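Local coordinates for protein aminoglycoside N(3)-acetyltransferase, AAC(3)-IVa (Escherichia coli, PDB 6MN3) that acetylates the 3-amino group of 2-deoxystreptamine aminoglycosides using acetyl-CoA, and so probably gives resistance to antibiotics such as gentamicin and apramycin, at residues L19-S32 / G140-T154. Numbering follows the deposited sequence.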
# COMPACT_ATOMS: atom_id res chain seq x y z
N LEU A 19 12.55 12.23 7.35
CA LEU A 19 12.52 11.16 6.37
C LEU A 19 12.29 11.71 4.97
O LEU A 19 12.83 11.19 3.99
CB LEU A 19 11.44 10.14 6.74
CG LEU A 19 11.42 8.84 5.94
CD1 LEU A 19 12.75 8.12 6.07
CD2 LEU A 19 10.28 7.97 6.43
N GLY A 20 11.47 12.76 4.85
CA GLY A 20 11.28 13.42 3.58
C GLY A 20 9.84 13.56 3.14
O GLY A 20 9.57 13.91 1.99
N VAL A 21 8.90 13.29 4.05
CA VAL A 21 7.48 13.43 3.72
C VAL A 21 7.20 14.87 3.30
O VAL A 21 7.67 15.82 3.93
CB VAL A 21 6.62 13.02 4.92
CG1 VAL A 21 5.15 13.34 4.67
CG2 VAL A 21 6.79 11.55 5.22
N THR A 22 6.45 15.02 2.20
CA THR A 22 6.19 16.33 1.64
C THR A 22 4.93 16.92 2.26
O THR A 22 3.84 16.36 2.06
CB THR A 22 6.03 16.24 0.12
OG1 THR A 22 7.17 15.57 -0.43
CG2 THR A 22 5.92 17.63 -0.49
N PRO A 23 5.01 18.02 3.01
CA PRO A 23 3.79 18.67 3.49
C PRO A 23 2.93 19.13 2.32
O PRO A 23 3.44 19.61 1.30
CB PRO A 23 4.32 19.86 4.30
CG PRO A 23 5.73 19.50 4.64
CD PRO A 23 6.23 18.70 3.48
N GLY A 24 1.62 18.97 2.46
CA GLY A 24 0.70 19.30 1.41
C GLY A 24 0.60 18.29 0.28
O GLY A 24 -0.17 18.51 -0.65
N GLY A 25 1.36 17.20 0.34
CA GLY A 25 1.36 16.20 -0.70
C GLY A 25 0.40 15.07 -0.42
O GLY A 25 -0.36 15.07 0.55
N VAL A 26 0.43 14.08 -1.31
CA VAL A 26 -0.33 12.85 -1.15
C VAL A 26 0.63 11.77 -0.66
O VAL A 26 1.71 11.59 -1.23
CB VAL A 26 -1.01 12.43 -2.46
CG1 VAL A 26 -1.69 11.09 -2.31
CG2 VAL A 26 -2.02 13.49 -2.88
N LEU A 27 0.24 11.06 0.40
CA LEU A 27 1.10 10.07 1.03
C LEU A 27 0.32 8.78 1.26
O LEU A 27 -0.63 8.76 2.04
CB LEU A 27 1.66 10.60 2.35
CG LEU A 27 2.61 9.68 3.12
CD1 LEU A 27 3.90 9.48 2.34
CD2 LEU A 27 2.89 10.24 4.50
N LEU A 28 0.72 7.72 0.57
CA LEU A 28 0.16 6.39 0.76
C LEU A 28 1.05 5.63 1.74
O LEU A 28 2.25 5.48 1.50
CB LEU A 28 0.04 5.63 -0.56
CG LEU A 28 -0.30 4.15 -0.44
CD1 LEU A 28 -1.69 3.96 0.16
CD2 LEU A 28 -0.18 3.45 -1.79
N VAL A 29 0.46 5.14 2.83
CA VAL A 29 1.21 4.57 3.93
C VAL A 29 0.81 3.11 4.12
O VAL A 29 -0.36 2.81 4.40
CB VAL A 29 1.00 5.35 5.23
CG1 VAL A 29 1.70 4.66 6.39
CG2 VAL A 29 1.49 6.78 5.07
N HIS A 30 1.78 2.21 3.95
CA HIS A 30 1.66 0.83 4.38
C HIS A 30 2.43 0.69 5.69
O HIS A 30 3.61 1.05 5.77
CB HIS A 30 2.23 -0.13 3.33
CG HIS A 30 1.85 0.22 1.92
ND1 HIS A 30 0.70 -0.25 1.32
CD2 HIS A 30 2.47 0.99 1.00
CE1 HIS A 30 0.63 0.21 0.09
NE2 HIS A 30 1.69 0.96 -0.13
N SER A 31 1.75 0.18 6.72
CA SER A 31 2.31 0.25 8.07
C SER A 31 2.15 -1.08 8.79
O SER A 31 1.26 -1.88 8.50
CB SER A 31 1.65 1.36 8.89
OG SER A 31 0.26 1.12 9.03
N SER A 32 3.04 -1.29 9.76
CA SER A 32 2.92 -2.36 10.75
C SER A 32 3.12 -1.69 12.11
O SER A 32 4.24 -1.33 12.47
CB SER A 32 3.95 -3.46 10.53
OG SER A 32 4.30 -4.07 11.75
N GLY A 140 2.19 11.16 -5.75
CA GLY A 140 2.21 10.85 -4.33
C GLY A 140 3.50 10.19 -3.88
O GLY A 140 4.33 9.74 -4.67
N GLN A 141 3.66 10.15 -2.56
CA GLN A 141 4.76 9.45 -1.92
C GLN A 141 4.23 8.17 -1.27
O GLN A 141 3.09 8.13 -0.78
CB GLN A 141 5.42 10.32 -0.85
CG GLN A 141 6.27 11.46 -1.39
CD GLN A 141 6.85 12.32 -0.29
OE1 GLN A 141 6.12 12.90 0.51
NE2 GLN A 141 8.17 12.39 -0.23
N VAL A 142 5.05 7.13 -1.28
CA VAL A 142 4.72 5.85 -0.67
C VAL A 142 5.62 5.66 0.54
O VAL A 142 6.85 5.65 0.41
CB VAL A 142 4.86 4.69 -1.66
CG1 VAL A 142 4.53 3.37 -0.97
CG2 VAL A 142 3.94 4.90 -2.86
N LEU A 143 5.02 5.50 1.71
CA LEU A 143 5.74 5.33 2.96
C LEU A 143 5.60 3.88 3.40
O LEU A 143 4.49 3.42 3.69
CB LEU A 143 5.22 6.29 4.03
CG LEU A 143 5.81 6.11 5.43
CD1 LEU A 143 7.32 6.24 5.37
CD2 LEU A 143 5.21 7.12 6.40
N LEU A 144 6.71 3.16 3.42
CA LEU A 144 6.75 1.80 3.95
C LEU A 144 7.16 1.89 5.41
O LEU A 144 8.32 2.16 5.73
CB LEU A 144 7.72 0.93 3.15
CG LEU A 144 7.45 0.82 1.65
CD1 LEU A 144 8.31 -0.27 1.03
CD2 LEU A 144 5.97 0.55 1.38
N LEU A 145 6.21 1.66 6.31
CA LEU A 145 6.37 1.93 7.74
C LEU A 145 6.47 0.60 8.48
O LEU A 145 5.47 -0.00 8.86
CB LEU A 145 5.20 2.77 8.24
CG LEU A 145 5.37 3.42 9.61
CD1 LEU A 145 6.75 4.03 9.71
CD2 LEU A 145 4.30 4.48 9.82
N GLY A 146 7.70 0.15 8.70
CA GLY A 146 7.92 -1.11 9.39
C GLY A 146 7.56 -2.33 8.58
O GLY A 146 7.38 -3.41 9.16
N VAL A 147 7.44 -2.20 7.26
CA VAL A 147 7.20 -3.32 6.37
C VAL A 147 8.15 -3.20 5.18
O VAL A 147 8.68 -2.12 4.88
CB VAL A 147 5.74 -3.38 5.87
CG1 VAL A 147 4.78 -3.58 7.03
CG2 VAL A 147 5.38 -2.12 5.09
N GLY A 148 8.37 -4.33 4.51
CA GLY A 148 9.21 -4.38 3.34
C GLY A 148 8.44 -4.05 2.07
O GLY A 148 7.29 -3.61 2.09
N HIS A 149 9.10 -4.28 0.94
CA HIS A 149 8.47 -4.00 -0.35
C HIS A 149 7.45 -5.05 -0.75
O HIS A 149 6.71 -4.82 -1.72
CB HIS A 149 9.54 -3.87 -1.43
CG HIS A 149 10.15 -2.50 -1.51
ND1 HIS A 149 9.54 -1.45 -2.15
CD2 HIS A 149 11.31 -2.02 -1.00
CE1 HIS A 149 10.30 -0.37 -2.04
NE2 HIS A 149 11.38 -0.69 -1.35
N ASP A 150 7.38 -6.17 -0.04
CA ASP A 150 6.34 -7.16 -0.31
C ASP A 150 4.95 -6.59 -0.05
O ASP A 150 3.96 -7.15 -0.55
CB ASP A 150 6.56 -8.42 0.52
CG ASP A 150 6.55 -8.14 2.01
OD1 ASP A 150 6.83 -6.99 2.41
OD2 ASP A 150 6.26 -9.08 2.79
N ALA A 151 4.85 -5.51 0.72
CA ALA A 151 3.59 -4.81 0.94
C ALA A 151 3.44 -3.57 0.07
O ALA A 151 2.41 -2.89 0.16
CB ALA A 151 3.46 -4.42 2.42
N ASN A 152 4.44 -3.26 -0.76
CA ASN A 152 4.38 -2.11 -1.65
C ASN A 152 3.37 -2.36 -2.76
O ASN A 152 3.73 -2.83 -3.85
CB ASN A 152 5.76 -1.81 -2.24
CG ASN A 152 5.82 -0.46 -2.92
OD1 ASN A 152 4.80 0.19 -3.14
ND2 ASN A 152 7.03 -0.02 -3.27
N THR A 153 2.10 -2.03 -2.50
CA THR A 153 1.03 -2.33 -3.45
C THR A 153 1.27 -1.68 -4.80
O THR A 153 0.86 -2.22 -5.84
CB THR A 153 -0.31 -1.87 -2.85
OG1 THR A 153 -0.61 -2.66 -1.69
CG2 THR A 153 -1.44 -2.04 -3.85
N THR A 154 1.95 -0.53 -4.83
CA THR A 154 2.22 0.16 -6.09
C THR A 154 2.98 -0.73 -7.06
O THR A 154 2.84 -0.58 -8.28
CB THR A 154 2.99 1.46 -5.82
OG1 THR A 154 2.19 2.31 -4.98
CG2 THR A 154 3.30 2.20 -7.11
O HOH W 1 4.04 14.02 -1.99
O HOH W 2 2.18 1.15 -2.63
O HOH W 3 0.30 -3.18 2.07
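Q141 OE1 takes the backbone N-H of T22 at 2.7 Å, in the plane of its own C=O and on a lone pair, while weaker approaches come from T22 OG1 and a water. Q141 opens strand 141-145, which pairs in parallel with strand 26-31 at the centre of the mixed sheet of this Antibiotic_NAT fold. The other half of its amide, NE2, gives a nearly straight bond (175°) to G20 O. G20 O lies in the amide plane of Q141, whereas NE2 stands above the carbonyl plane of G20, 44° out of it. The side chain leaves its strand with CG anti to the carbonyl carbon (chi1 -72°) and runs extended to CD, which brings the amide to the turn after helix 9-19, where G20 closes a Schellman motif. Six backbone bonds join the strands, from Q141 N to V26 O through to S32 N to L145 O. On the sheet face that carries Q141, L143 CB touches both L27 CD1 and V29 CG2, and L143 CD1 reaches L19 CD2 at 3.6 Å. The opposite face carries H30, whose ring has V142 CG1 at its edge and A151 O over one face; L144 CD2 comes obliquely to H30 CD2 at 3.5 Å. The T153 side chain, crossing the imidazole at about a right angle, comes near C192, H156 and E159 without touching them; their geometry resembles a Cys-His-Glu triad, a role not established here. Two waters meet the ring nitrogens: one joins H30 ND1 to A151 O, and the other, 2.6 Å from H30 NE2, donates to N152 OD1 and accepts from T154 N at 2.8 Å.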